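Long-range contacts in extracellular solute-binding protein, family 1 (Bifidobacterium longum subsp. infantis ATCC 15697, PDB 3QUF), which probably binds a nutrient solute, perhaps a carbohydrate, outside the cell and delivers it to an ABC-type importer: residues A[89-94]-A[120-125]; A[133-138]-A[298-303]; A[174-179]-A[239-244]; A[139-144]-A[259-264]. All coordinates share one frame; numbering follows the deposited sequence.

Contact 1 (A[89-94]-A[120-125]); sequences LTMDNR and FALFQQ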
# COMPACT_ATOMS: atom_id res chain seq x y z
N LEU A 89 -0.29 -11.67 -8.73
CA LEU A 89 0.48 -10.55 -9.21
C LEU A 89 0.80 -9.70 -7.99
O LEU A 89 -0.09 -9.16 -7.34
CB LEU A 89 -0.30 -9.74 -10.22
CG LEU A 89 -0.72 -10.49 -11.49
CD1 LEU A 89 -1.56 -9.59 -12.39
CD2 LEU A 89 0.46 -11.03 -12.27
N THR A 90 2.07 -9.66 -7.65
CA THR A 90 2.51 -8.95 -6.48
C THR A 90 3.12 -7.62 -6.89
O THR A 90 3.30 -7.35 -8.08
CB THR A 90 3.54 -9.73 -5.70
OG1 THR A 90 4.83 -9.70 -6.36
CG2 THR A 90 3.08 -11.20 -5.51
N MSE A 91 3.48 -6.78 -5.91
CA MSE A 91 4.09 -5.50 -6.27
C MSE A 91 5.46 -5.66 -6.90
O MSE A 91 5.93 -4.77 -7.65
CB MSE A 91 4.14 -4.56 -5.04
CG MSE A 91 2.74 -4.25 -4.45
SE MSE A 91 1.48 -3.42 -5.70
CE MSE A 91 0.40 -5.01 -6.25
N ASP A 92 6.09 -6.81 -6.69
CA ASP A 92 7.39 -7.05 -7.28
C ASP A 92 7.37 -7.76 -8.64
O ASP A 92 8.38 -7.72 -9.35
CB ASP A 92 8.25 -7.90 -6.34
CG ASP A 92 8.65 -7.15 -5.09
OD1 ASP A 92 8.85 -5.91 -5.15
OD2 ASP A 92 8.72 -7.81 -4.03
N ASN A 93 6.29 -8.45 -9.01
CA ASN A 93 6.28 -9.15 -10.29
C ASN A 93 5.16 -8.72 -11.24
O ASN A 93 5.06 -9.27 -12.34
CB ASN A 93 6.25 -10.68 -10.08
CG ASN A 93 4.85 -11.19 -9.70
OD1 ASN A 93 3.96 -10.39 -9.50
ND2 ASN A 93 4.65 -12.49 -9.65
N ARG A 94 4.34 -7.75 -10.84
CA ARG A 94 3.08 -7.53 -11.60
C ARG A 94 3.34 -7.19 -13.06
O ARG A 94 2.71 -7.78 -13.96
CB ARG A 94 2.18 -6.47 -10.95
CG ARG A 94 2.83 -5.12 -10.76
CD ARG A 94 1.99 -4.22 -9.84
NE ARG A 94 2.57 -2.90 -9.86
CZ ARG A 94 2.37 -1.98 -10.81
NH1 ARG A 94 1.59 -2.18 -11.87
NH2 ARG A 94 3.06 -0.84 -10.77
N PHE A 120 -7.89 -1.36 -10.23
CA PHE A 120 -7.34 -2.24 -11.27
C PHE A 120 -6.15 -1.64 -11.99
O PHE A 120 -5.52 -2.33 -12.78
CB PHE A 120 -8.43 -2.66 -12.25
CG PHE A 120 -9.50 -3.49 -11.60
CD1 PHE A 120 -9.27 -4.84 -11.35
CD2 PHE A 120 -10.68 -2.95 -11.20
CE1 PHE A 120 -10.27 -5.59 -10.75
CE2 PHE A 120 -11.66 -3.74 -10.56
CZ PHE A 120 -11.43 -5.04 -10.36
N ALA A 121 -5.83 -0.37 -11.74
CA ALA A 121 -4.76 0.26 -12.51
C ALA A 121 -3.44 -0.50 -12.40
O ALA A 121 -2.72 -0.61 -13.39
CB ALA A 121 -4.56 1.70 -12.01
N LEU A 122 -3.11 -0.98 -11.20
CA LEU A 122 -1.85 -1.70 -11.01
C LEU A 122 -1.88 -3.10 -11.68
O LEU A 122 -0.83 -3.77 -11.77
CB LEU A 122 -1.53 -1.87 -9.53
CG LEU A 122 -1.27 -0.59 -8.73
CD1 LEU A 122 -1.02 -0.92 -7.26
CD2 LEU A 122 -0.07 0.20 -9.34
N PHE A 123 -3.04 -3.54 -12.14
CA PHE A 123 -3.18 -4.87 -12.73
C PHE A 123 -3.71 -4.76 -14.17
O PHE A 123 -4.40 -5.68 -14.67
CB PHE A 123 -4.10 -5.71 -11.85
CG PHE A 123 -3.67 -5.73 -10.42
CD1 PHE A 123 -2.61 -6.53 -10.05
CD2 PHE A 123 -4.27 -4.93 -9.46
CE1 PHE A 123 -2.16 -6.57 -8.72
CE2 PHE A 123 -3.80 -4.92 -8.15
CZ PHE A 123 -2.78 -5.75 -7.76
N GLN A 124 -3.36 -3.66 -14.80
CA GLN A 124 -3.72 -3.40 -16.18
C GLN A 124 -2.52 -3.16 -17.08
O GLN A 124 -1.48 -2.62 -16.67
CB GLN A 124 -4.70 -2.21 -16.29
CG GLN A 124 -6.12 -2.58 -15.89
CD GLN A 124 -7.02 -1.39 -15.68
OE1 GLN A 124 -6.57 -0.26 -15.58
NE2 GLN A 124 -8.30 -1.66 -15.61
N GLN A 125 -2.67 -3.55 -18.34
CA GLN A 125 -1.64 -3.35 -19.37
C GLN A 125 -2.37 -3.19 -20.67
O GLN A 125 -3.28 -3.96 -20.98
CB GLN A 125 -0.71 -4.55 -19.46
CG GLN A 125 0.40 -4.52 -20.49
CD GLN A 125 1.21 -5.79 -20.37
OE1 GLN A 125 2.07 -5.86 -19.52
NE2 GLN A 125 0.82 -6.83 -21.11
O HOH W 1 0.14 -1.04 -14.02

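Contact 2 (A[133-138]-A[298-303]); sequences PVSAWV and GPDQGF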
# COMPACT_ATOMS: atom_id res chain seq x y z
N PRO A 133 -7.46 -7.45 -7.39
CA PRO A 133 -7.26 -7.35 -5.95
C PRO A 133 -8.60 -7.37 -5.24
O PRO A 133 -9.60 -6.87 -5.77
CB PRO A 133 -6.64 -5.97 -5.79
CG PRO A 133 -7.24 -5.16 -6.89
CD PRO A 133 -7.70 -6.12 -7.99
N VAL A 134 -8.64 -7.97 -4.06
CA VAL A 134 -9.82 -7.93 -3.26
C VAL A 134 -9.61 -7.33 -1.87
O VAL A 134 -10.59 -7.16 -1.13
CB VAL A 134 -10.48 -9.30 -3.11
CG1 VAL A 134 -10.91 -9.81 -4.51
CG2 VAL A 134 -9.52 -10.30 -2.39
N SER A 135 -8.38 -6.98 -1.54
CA SER A 135 -8.07 -6.53 -0.19
C SER A 135 -6.93 -5.56 -0.22
O SER A 135 -6.19 -5.48 -1.22
CB SER A 135 -7.75 -7.71 0.71
OG SER A 135 -6.64 -8.37 0.22
N ALA A 136 -6.77 -4.81 0.87
CA ALA A 136 -5.83 -3.71 0.92
C ALA A 136 -5.35 -3.52 2.34
O ALA A 136 -5.99 -3.92 3.31
CB ALA A 136 -6.48 -2.41 0.43
N TRP A 137 -4.20 -2.89 2.44
CA TRP A 137 -3.69 -2.39 3.70
C TRP A 137 -3.74 -0.87 3.69
O TRP A 137 -3.78 -0.25 2.62
CB TRP A 137 -2.25 -2.85 3.86
CG TRP A 137 -1.30 -2.27 2.83
CD1 TRP A 137 -0.98 -2.77 1.59
CD2 TRP A 137 -0.55 -1.05 2.95
NE1 TRP A 137 -0.14 -1.93 0.92
CE2 TRP A 137 0.18 -0.89 1.75
CE3 TRP A 137 -0.42 -0.10 3.96
CZ2 TRP A 137 0.99 0.21 1.52
CZ3 TRP A 137 0.41 1.01 3.73
CH2 TRP A 137 1.09 1.15 2.52
N VAL A 138 -3.68 -0.29 4.89
CA VAL A 138 -3.63 1.15 5.05
C VAL A 138 -2.65 1.57 6.12
O VAL A 138 -2.26 0.78 7.00
CB VAL A 138 -5.00 1.72 5.36
CG1 VAL A 138 -5.96 1.48 4.19
CG2 VAL A 138 -5.53 1.19 6.68
N GLY A 298 -2.55 0.33 -0.24
CA GLY A 298 -2.43 -0.30 -1.54
C GLY A 298 -3.06 -1.68 -1.51
O GLY A 298 -3.44 -2.16 -0.43
N PRO A 299 -3.20 -2.31 -2.69
CA PRO A 299 -3.77 -3.62 -2.77
C PRO A 299 -2.83 -4.67 -2.15
O PRO A 299 -1.62 -4.62 -2.34
CB PRO A 299 -3.93 -3.82 -4.29
CG PRO A 299 -2.72 -3.13 -4.85
CD PRO A 299 -2.69 -1.86 -4.00
N ASP A 300 -3.40 -5.63 -1.44
CA ASP A 300 -2.64 -6.77 -0.90
C ASP A 300 -2.56 -7.83 -2.01
O ASP A 300 -3.23 -8.87 -1.96
CB ASP A 300 -3.25 -7.31 0.37
CG ASP A 300 -2.37 -8.37 1.03
OD1 ASP A 300 -1.14 -8.39 0.68
OD2 ASP A 300 -2.83 -9.04 1.98
N GLN A 301 -1.76 -7.51 -3.03
CA GLN A 301 -1.59 -8.28 -4.26
C GLN A 301 -2.89 -8.48 -5.07
O GLN A 301 -3.97 -8.05 -4.67
CB GLN A 301 -0.94 -9.64 -3.99
CG GLN A 301 -0.03 -9.71 -2.82
CD GLN A 301 0.93 -8.59 -2.70
OE1 GLN A 301 1.49 -8.08 -3.68
NE2 GLN A 301 1.10 -8.13 -1.44
N GLY A 302 -2.73 -9.07 -6.23
CA GLY A 302 -3.83 -9.36 -7.14
C GLY A 302 -3.86 -10.83 -7.46
O GLY A 302 -2.85 -11.53 -7.33
N PHE A 303 -5.02 -11.31 -7.89
CA PHE A 303 -5.20 -12.68 -8.34
C PHE A 303 -5.38 -12.71 -9.84
O PHE A 303 -6.10 -11.90 -10.39
CB PHE A 303 -6.43 -13.28 -7.67
CG PHE A 303 -6.27 -13.45 -6.19
CD1 PHE A 303 -6.36 -12.36 -5.34
CD2 PHE A 303 -5.95 -14.69 -5.65
CE1 PHE A 303 -6.13 -12.52 -3.96
CE2 PHE A 303 -5.74 -14.83 -4.29
CZ PHE A 303 -5.83 -13.74 -3.46
O HOH W 2 -6.10 -8.81 -2.78
O HOH W 3 -5.44 -9.78 2.13
O HOH W 4 0.58 -3.50 -1.55

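Contact 3 (A[174-179]-A[239-244]); sequences GSTAFL and PQKSVG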
# COMPACT_ATOMS: atom_id res chain seq x y z
N GLY A 174 10.36 20.15 24.91
CA GLY A 174 11.25 19.02 25.25
C GLY A 174 10.77 17.66 24.77
O GLY A 174 11.43 16.63 25.02
N SER A 175 9.62 17.67 24.10
CA SER A 175 9.00 16.48 23.56
C SER A 175 9.46 16.45 22.12
O SER A 175 9.97 17.44 21.61
CB SER A 175 7.48 16.60 23.63
OG SER A 175 6.90 15.43 24.14
N THR A 176 9.27 15.31 21.47
CA THR A 176 9.67 15.13 20.08
C THR A 176 8.39 15.07 19.26
O THR A 176 7.51 14.28 19.58
CB THR A 176 10.47 13.83 19.96
OG1 THR A 176 11.64 13.94 20.80
CG2 THR A 176 10.87 13.57 18.54
N ALA A 177 8.29 15.92 18.23
CA ALA A 177 7.05 16.02 17.48
C ALA A 177 6.79 14.77 16.65
O ALA A 177 5.68 14.24 16.65
CB ALA A 177 7.07 17.27 16.57
N PHE A 178 7.82 14.32 15.94
CA PHE A 178 7.65 13.29 14.92
C PHE A 178 8.95 12.54 14.69
O PHE A 178 10.05 13.13 14.66
CB PHE A 178 7.19 13.97 13.62
CG PHE A 178 7.03 13.03 12.47
CD1 PHE A 178 6.21 11.91 12.59
CD2 PHE A 178 7.68 13.25 11.26
CE1 PHE A 178 6.05 11.03 11.52
CE2 PHE A 178 7.52 12.40 10.19
CZ PHE A 178 6.71 11.28 10.32
N LEU A 179 8.83 11.23 14.57
CA LEU A 179 9.91 10.39 14.13
C LEU A 179 9.36 9.45 13.09
O LEU A 179 8.16 9.09 13.12
CB LEU A 179 10.47 9.57 15.29
CG LEU A 179 11.17 10.28 16.41
CD1 LEU A 179 11.54 9.21 17.43
CD2 LEU A 179 12.40 11.06 15.92
N PRO A 239 13.36 15.23 12.31
CA PRO A 239 14.68 15.57 12.91
C PRO A 239 15.81 14.65 12.44
O PRO A 239 15.55 13.52 12.03
CB PRO A 239 14.40 15.43 14.40
CG PRO A 239 13.45 14.25 14.48
CD PRO A 239 12.55 14.40 13.23
N GLN A 240 17.08 15.10 12.48
CA GLN A 240 18.18 14.25 11.99
C GLN A 240 18.30 13.00 12.86
O GLN A 240 18.75 11.97 12.40
CB GLN A 240 19.55 14.96 11.89
CG GLN A 240 19.61 16.07 10.81
CD GLN A 240 19.27 17.41 11.41
OE1 GLN A 240 18.46 17.48 12.34
NE2 GLN A 240 19.93 18.48 10.93
N LYS A 241 17.85 13.09 14.10
CA LYS A 241 17.89 11.96 15.02
C LYS A 241 16.94 10.85 14.60
O LYS A 241 17.02 9.75 15.16
CB LYS A 241 17.58 12.39 16.46
CG LYS A 241 16.15 12.65 16.77
CD LYS A 241 16.02 13.21 18.15
CE LYS A 241 14.60 13.58 18.46
NZ LYS A 241 14.43 14.14 19.81
N SER A 242 16.09 11.12 13.61
CA SER A 242 15.22 10.10 13.06
C SER A 242 15.92 9.19 12.04
O SER A 242 15.44 8.10 11.78
CB SER A 242 13.97 10.76 12.44
OG SER A 242 12.92 9.82 12.38
N VAL A 243 17.07 9.61 11.47
CA VAL A 243 17.75 8.75 10.49
C VAL A 243 18.38 7.59 11.21
O VAL A 243 19.08 7.78 12.21
CB VAL A 243 18.87 9.45 9.69
CG1 VAL A 243 19.58 8.40 8.79
CG2 VAL A 243 18.30 10.57 8.88
N GLY A 244 18.13 6.39 10.70
CA GLY A 244 18.70 5.17 11.26
C GLY A 244 17.75 4.48 12.24
O GLY A 244 17.97 3.33 12.60

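Contact 4 (A[139-144]-A[259-264]); sequences GAFFYN and LGVMRS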
# COMPACT_ATOMS: atom_id res chain seq x y z
N GLY A 139 -2.20 2.81 6.03
CA GLY A 139 -1.35 3.42 7.03
C GLY A 139 -1.72 4.89 7.18
O GLY A 139 -2.21 5.52 6.24
N ALA A 140 -1.41 5.45 8.35
CA ALA A 140 -1.83 6.83 8.65
C ALA A 140 -1.03 7.37 9.83
O ALA A 140 -0.09 6.71 10.29
CB ALA A 140 -3.36 6.86 8.92
N PHE A 141 -1.37 8.57 10.30
CA PHE A 141 -0.68 9.17 11.43
C PHE A 141 -1.41 8.81 12.73
O PHE A 141 -2.64 8.98 12.86
CB PHE A 141 -0.62 10.69 11.31
CG PHE A 141 0.64 11.26 10.66
CD1 PHE A 141 1.83 10.57 10.53
CD2 PHE A 141 0.61 12.60 10.22
CE1 PHE A 141 2.95 11.16 9.98
CE2 PHE A 141 1.73 13.20 9.73
CZ PHE A 141 2.90 12.50 9.60
N PHE A 142 -0.65 8.30 13.68
CA PHE A 142 -1.13 8.03 15.02
C PHE A 142 -0.52 9.11 15.90
O PHE A 142 0.67 9.40 15.77
CB PHE A 142 -0.68 6.63 15.44
CG PHE A 142 -1.43 5.51 14.75
CD1 PHE A 142 -1.34 5.33 13.35
CD2 PHE A 142 -2.26 4.67 15.47
CE1 PHE A 142 -2.05 4.33 12.71
CE2 PHE A 142 -2.96 3.65 14.85
CZ PHE A 142 -2.87 3.47 13.46
N TYR A 143 -1.35 9.75 16.73
CA TYR A 143 -0.87 10.87 17.56
C TYR A 143 -1.27 10.79 19.02
O TYR A 143 -2.28 10.19 19.38
CB TYR A 143 -1.28 12.24 16.95
CG TYR A 143 -2.77 12.48 16.89
CD1 TYR A 143 -3.53 12.00 15.84
CD2 TYR A 143 -3.41 13.21 17.90
CE1 TYR A 143 -4.90 12.22 15.77
CE2 TYR A 143 -4.78 13.42 17.85
CZ TYR A 143 -5.51 12.94 16.79
OH TYR A 143 -6.86 13.16 16.74
N ASN A 144 -0.42 11.38 19.86
CA ASN A 144 -0.60 11.39 21.31
C ASN A 144 -1.41 12.65 21.64
O ASN A 144 -0.90 13.79 21.55
CB ASN A 144 0.78 11.40 21.98
CG ASN A 144 0.69 11.41 23.50
OD1 ASN A 144 -0.29 11.91 24.06
ND2 ASN A 144 1.72 10.90 24.17
N LEU A 259 6.65 11.04 22.21
CA LEU A 259 6.51 11.30 20.77
C LEU A 259 5.10 11.76 20.40
O LEU A 259 4.12 11.06 20.65
CB LEU A 259 6.86 10.03 20.00
CG LEU A 259 6.87 10.13 18.47
CD1 LEU A 259 7.91 11.23 18.06
CD2 LEU A 259 7.17 8.79 17.78
N GLY A 260 5.01 12.92 19.76
CA GLY A 260 3.72 13.46 19.34
C GLY A 260 3.01 12.62 18.29
O GLY A 260 1.79 12.38 18.39
N VAL A 261 3.75 12.18 17.28
CA VAL A 261 3.14 11.61 16.07
C VAL A 261 4.04 10.55 15.51
O VAL A 261 5.29 10.73 15.49
CB VAL A 261 3.01 12.68 14.98
CG1 VAL A 261 2.35 12.07 13.70
CG2 VAL A 261 2.27 13.90 15.50
N MSE A 262 3.45 9.45 15.05
CA MSE A 262 4.16 8.42 14.28
C MSE A 262 3.29 7.96 13.13
O MSE A 262 2.06 8.05 13.23
CB MSE A 262 4.47 7.23 15.20
CG MSE A 262 3.28 6.35 15.51
SE MSE A 262 3.78 4.74 16.54
CE MSE A 262 4.72 3.78 15.26
N ARG A 263 3.92 7.45 12.07
CA ARG A 263 3.21 6.78 11.02
C ARG A 263 3.07 5.32 11.42
O ARG A 263 4.05 4.65 11.75
CB ARG A 263 3.99 6.93 9.71
CG ARG A 263 3.33 6.32 8.52
CD ARG A 263 3.67 4.86 8.32
NE ARG A 263 3.24 4.36 7.00
CZ ARG A 263 3.46 3.13 6.57
NH1 ARG A 263 4.12 2.26 7.32
NH2 ARG A 263 3.03 2.79 5.37
N SER A 264 1.86 4.81 11.39
CA SER A 264 1.66 3.39 11.63
C SER A 264 0.40 2.89 10.92
O SER A 264 -0.05 3.49 9.94
CB SER A 264 1.60 3.10 13.13
OG SER A 264 1.68 1.68 13.36
O HOH W 5 4.02 9.53 22.87

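Contact 1 (A[89-94]-A[120-125])
The F123 ring meets two side chains of 89-94. The CE methyl of selenomethionine M91 comes at the ring obliquely, 3.6 Å from F123 CZ, and the two side chains cross at about a right angle; bends at chi2 (-58°) and chi3 (99°) fold the M91 chain round to bring the methyl there. L89 slides past F123 in the opposite direction, with CB 4.0 Å from F123 CD1, while its carbonyl O lies near the ring plane at the edge, 3.6 Å from F123 CE1. M91 also serves the next residue back, its SE resting 3.9 Å from L122 CD1.

Residues 89-94 join strand 86-89 to helix 94-100, and 120-125 leads into the small antiparallel sheet of strands 124-125 and 128-129. P299 of strand 295-305 packs against M91, L122 and F123. Within the first loop T90 OG1 accepts from the backbone N of D92 in an ST turn, and N93 OD1 takes the T90 N-H at 2.7 Å.

Beyond the apolar patch, L122 CD2 sits over the centre of one face of the R94 guanidinium, 3.6 Å from R94 CZ. R94 NH1 donates to L122 O at 2.9 Å in a bent bond (N-H...O 137°). It also donates to a water lying in the guanidinium plane, which passes a hydrogen bond on to A121 O; R94 NH2 is held by N371 O.

Contact 2 (A[133-138]-A[298-303])
Strands 135-144 and 295-305 pair antiparallel near the centre of the chain, a pairing consistent with the strands that link the two lobes in family 1 solute-binding proteins. W137 and G298 form a hydrogen-bonded pair, W137 N donating to G298 O at 3.1 Å and G298 N to W137 O at 3.2 Å; A136 and P299 are the adjacent non-hydrogen-bonded pair. Past P299 the second strand breaks at D300, the centre of an inverse gamma turn, yet D300 N still gives a nearly straight bond to S135 O (2.8 Å, 171°).

The W137 indole lies over the G298 backbone, whose N is offset toward the rim of one ring face, 3.5 Å from NE1. A chi1 of 65° sets CG between the backbone N and the carbonyl carbon, turning the ring onto the neighbouring strand, and a side chain on G298 would project toward NE1. In the ring plane NE1 donates to a water that in turn donates to P299 O. With an alanine at W137 the G298 peptide would probably be uncovered and this water would lose its indole donor.

P133 CB packs on P299 CB at 3.8 Å. S135 OG shares one water with D300 OD2 and another with V134 N and Q301 O.

Around this core, W369 meets W137 edge-to-face, V134 packs on L330 and F333 of helix 327-337, A136 touches F362 of helix 355-362 and bonds through its backbone to L340, and G302 links to L89 of strand 86-89.

Contact 3 (A[174-179]-A[239-244])
One direct hydrogen bond crosses the contact: K241 NZ donates to T176 OG1 at 3.0 Å. The two side chains reach toward each other tip to tip, the lysine fully extended beyond CG so that its ammonium arrives at the threonine hydroxyl. T176 chi1 of -60° sets OG1 beside its own backbone N and CG2 anti to that N, beside the carbonyl carbon, where the methyl touches K241 CE at 3.7 Å. The threonine thus meets the end of the lysine with both its polar and its apolar branch.

Apolar packing gathers round L179. Its CD2 lies 3.7 Å from P239 CG, the two side chains crossing at about a right angle, and the same methyl is 3.8 Å from S242 CB and 4.2 Å from K241 CG. One branch of the leucine therefore meets three residues of a tight turn, in which residues 240-242 form a short 3-10 segment and S242 N bonds back to P239 O. This turn lies between helices 223-234 and 247-255, and the facing strand 176-178 runs parallel to strand 259-264 in the large mixed sheet. L179 also packs against V250 and E253 of helix 247-255, adding a helix to the residues round its side chain.

The remaining contacts involve the backbone of 174-179. F178 O approaches P239 CD closely, at 3.1 Å, which brings the proline ring up against that carbonyl. S242 OG, anti to the S242 backbone N (chi1 -158°), rests 3.5 Å from L179 CA and accepts a hydrogen bond from the backbone N of E180, the residue after L179.

Contact 4 (A[139-144]-A[259-264])
V261 CG1 sits over one face of the F141 ring in a CH-pi contact, 3.6 Å from the centroid and 16° off the normal, while R263 N lies at the ring edge. On the other side of the sheet S264 CB stands over a face of the F142 ring, 4.1 Å from its centroid; M262 O and A140 O lie at that ring's edge, and F142 CB meets selenomethionine M262 CG at 4.0 Å. F141 chi1, at -93°, is displaced from a staggered value, bringing the ring beneath the V261 methyl. Rings of F163, F178 and F284 also meet F141; an alanine here would probably leave V261 CG1 without its aromatic face and open a gap among these rings.

The two strands form an antiparallel pair within the mixed sheet. F141, Y143, V261 and R263 project from one face, and A140, F142, M262 and S264 from the other. Paired bonds join A140 with S264 and F142 with M262, the F142 N to M262 O bond measuring 2.8 Å.

At G260, where the segment 259-264 turns a corner, G260 O accepts from N144 N at 2.8 Å. At the far end R263 NE bonds N296 OD1 and S264 OG bonds D268 OD2. With CG anti to the backbone N (chi1 180°), the N144 amide reaches the start of helix 145-150, where OD1 caps by accepting from I147 N, and ND2 donates at 3.0 Å to a water that donates to L259 O.

Overall arrangement
Contact 1 closes before contact 2 opens along the chain; contact 4 falls within the span enclosed by contact 2, and contact 3 within that of contact 4. Contacts 2 and 4 share strand 135-144, their centres about 23 Å apart, and W137 touches R263 where they meet. Contact 1 touches contact 2, their centres about 10 Å apart, L89 O lying 2.9 Å from G302 N. Contact 3 joins contact 4 through neighbouring strands 176-178 and 259-264, with centres about 13 Å apart. Contacts 1 and 3, whose centres are about 35 Å apart, lie on opposite sides of the chain's centre; strand 135-144, running from contact 2 to contact 4, spans the two regions, consistent with the two-lobed build of solute-binding proteins.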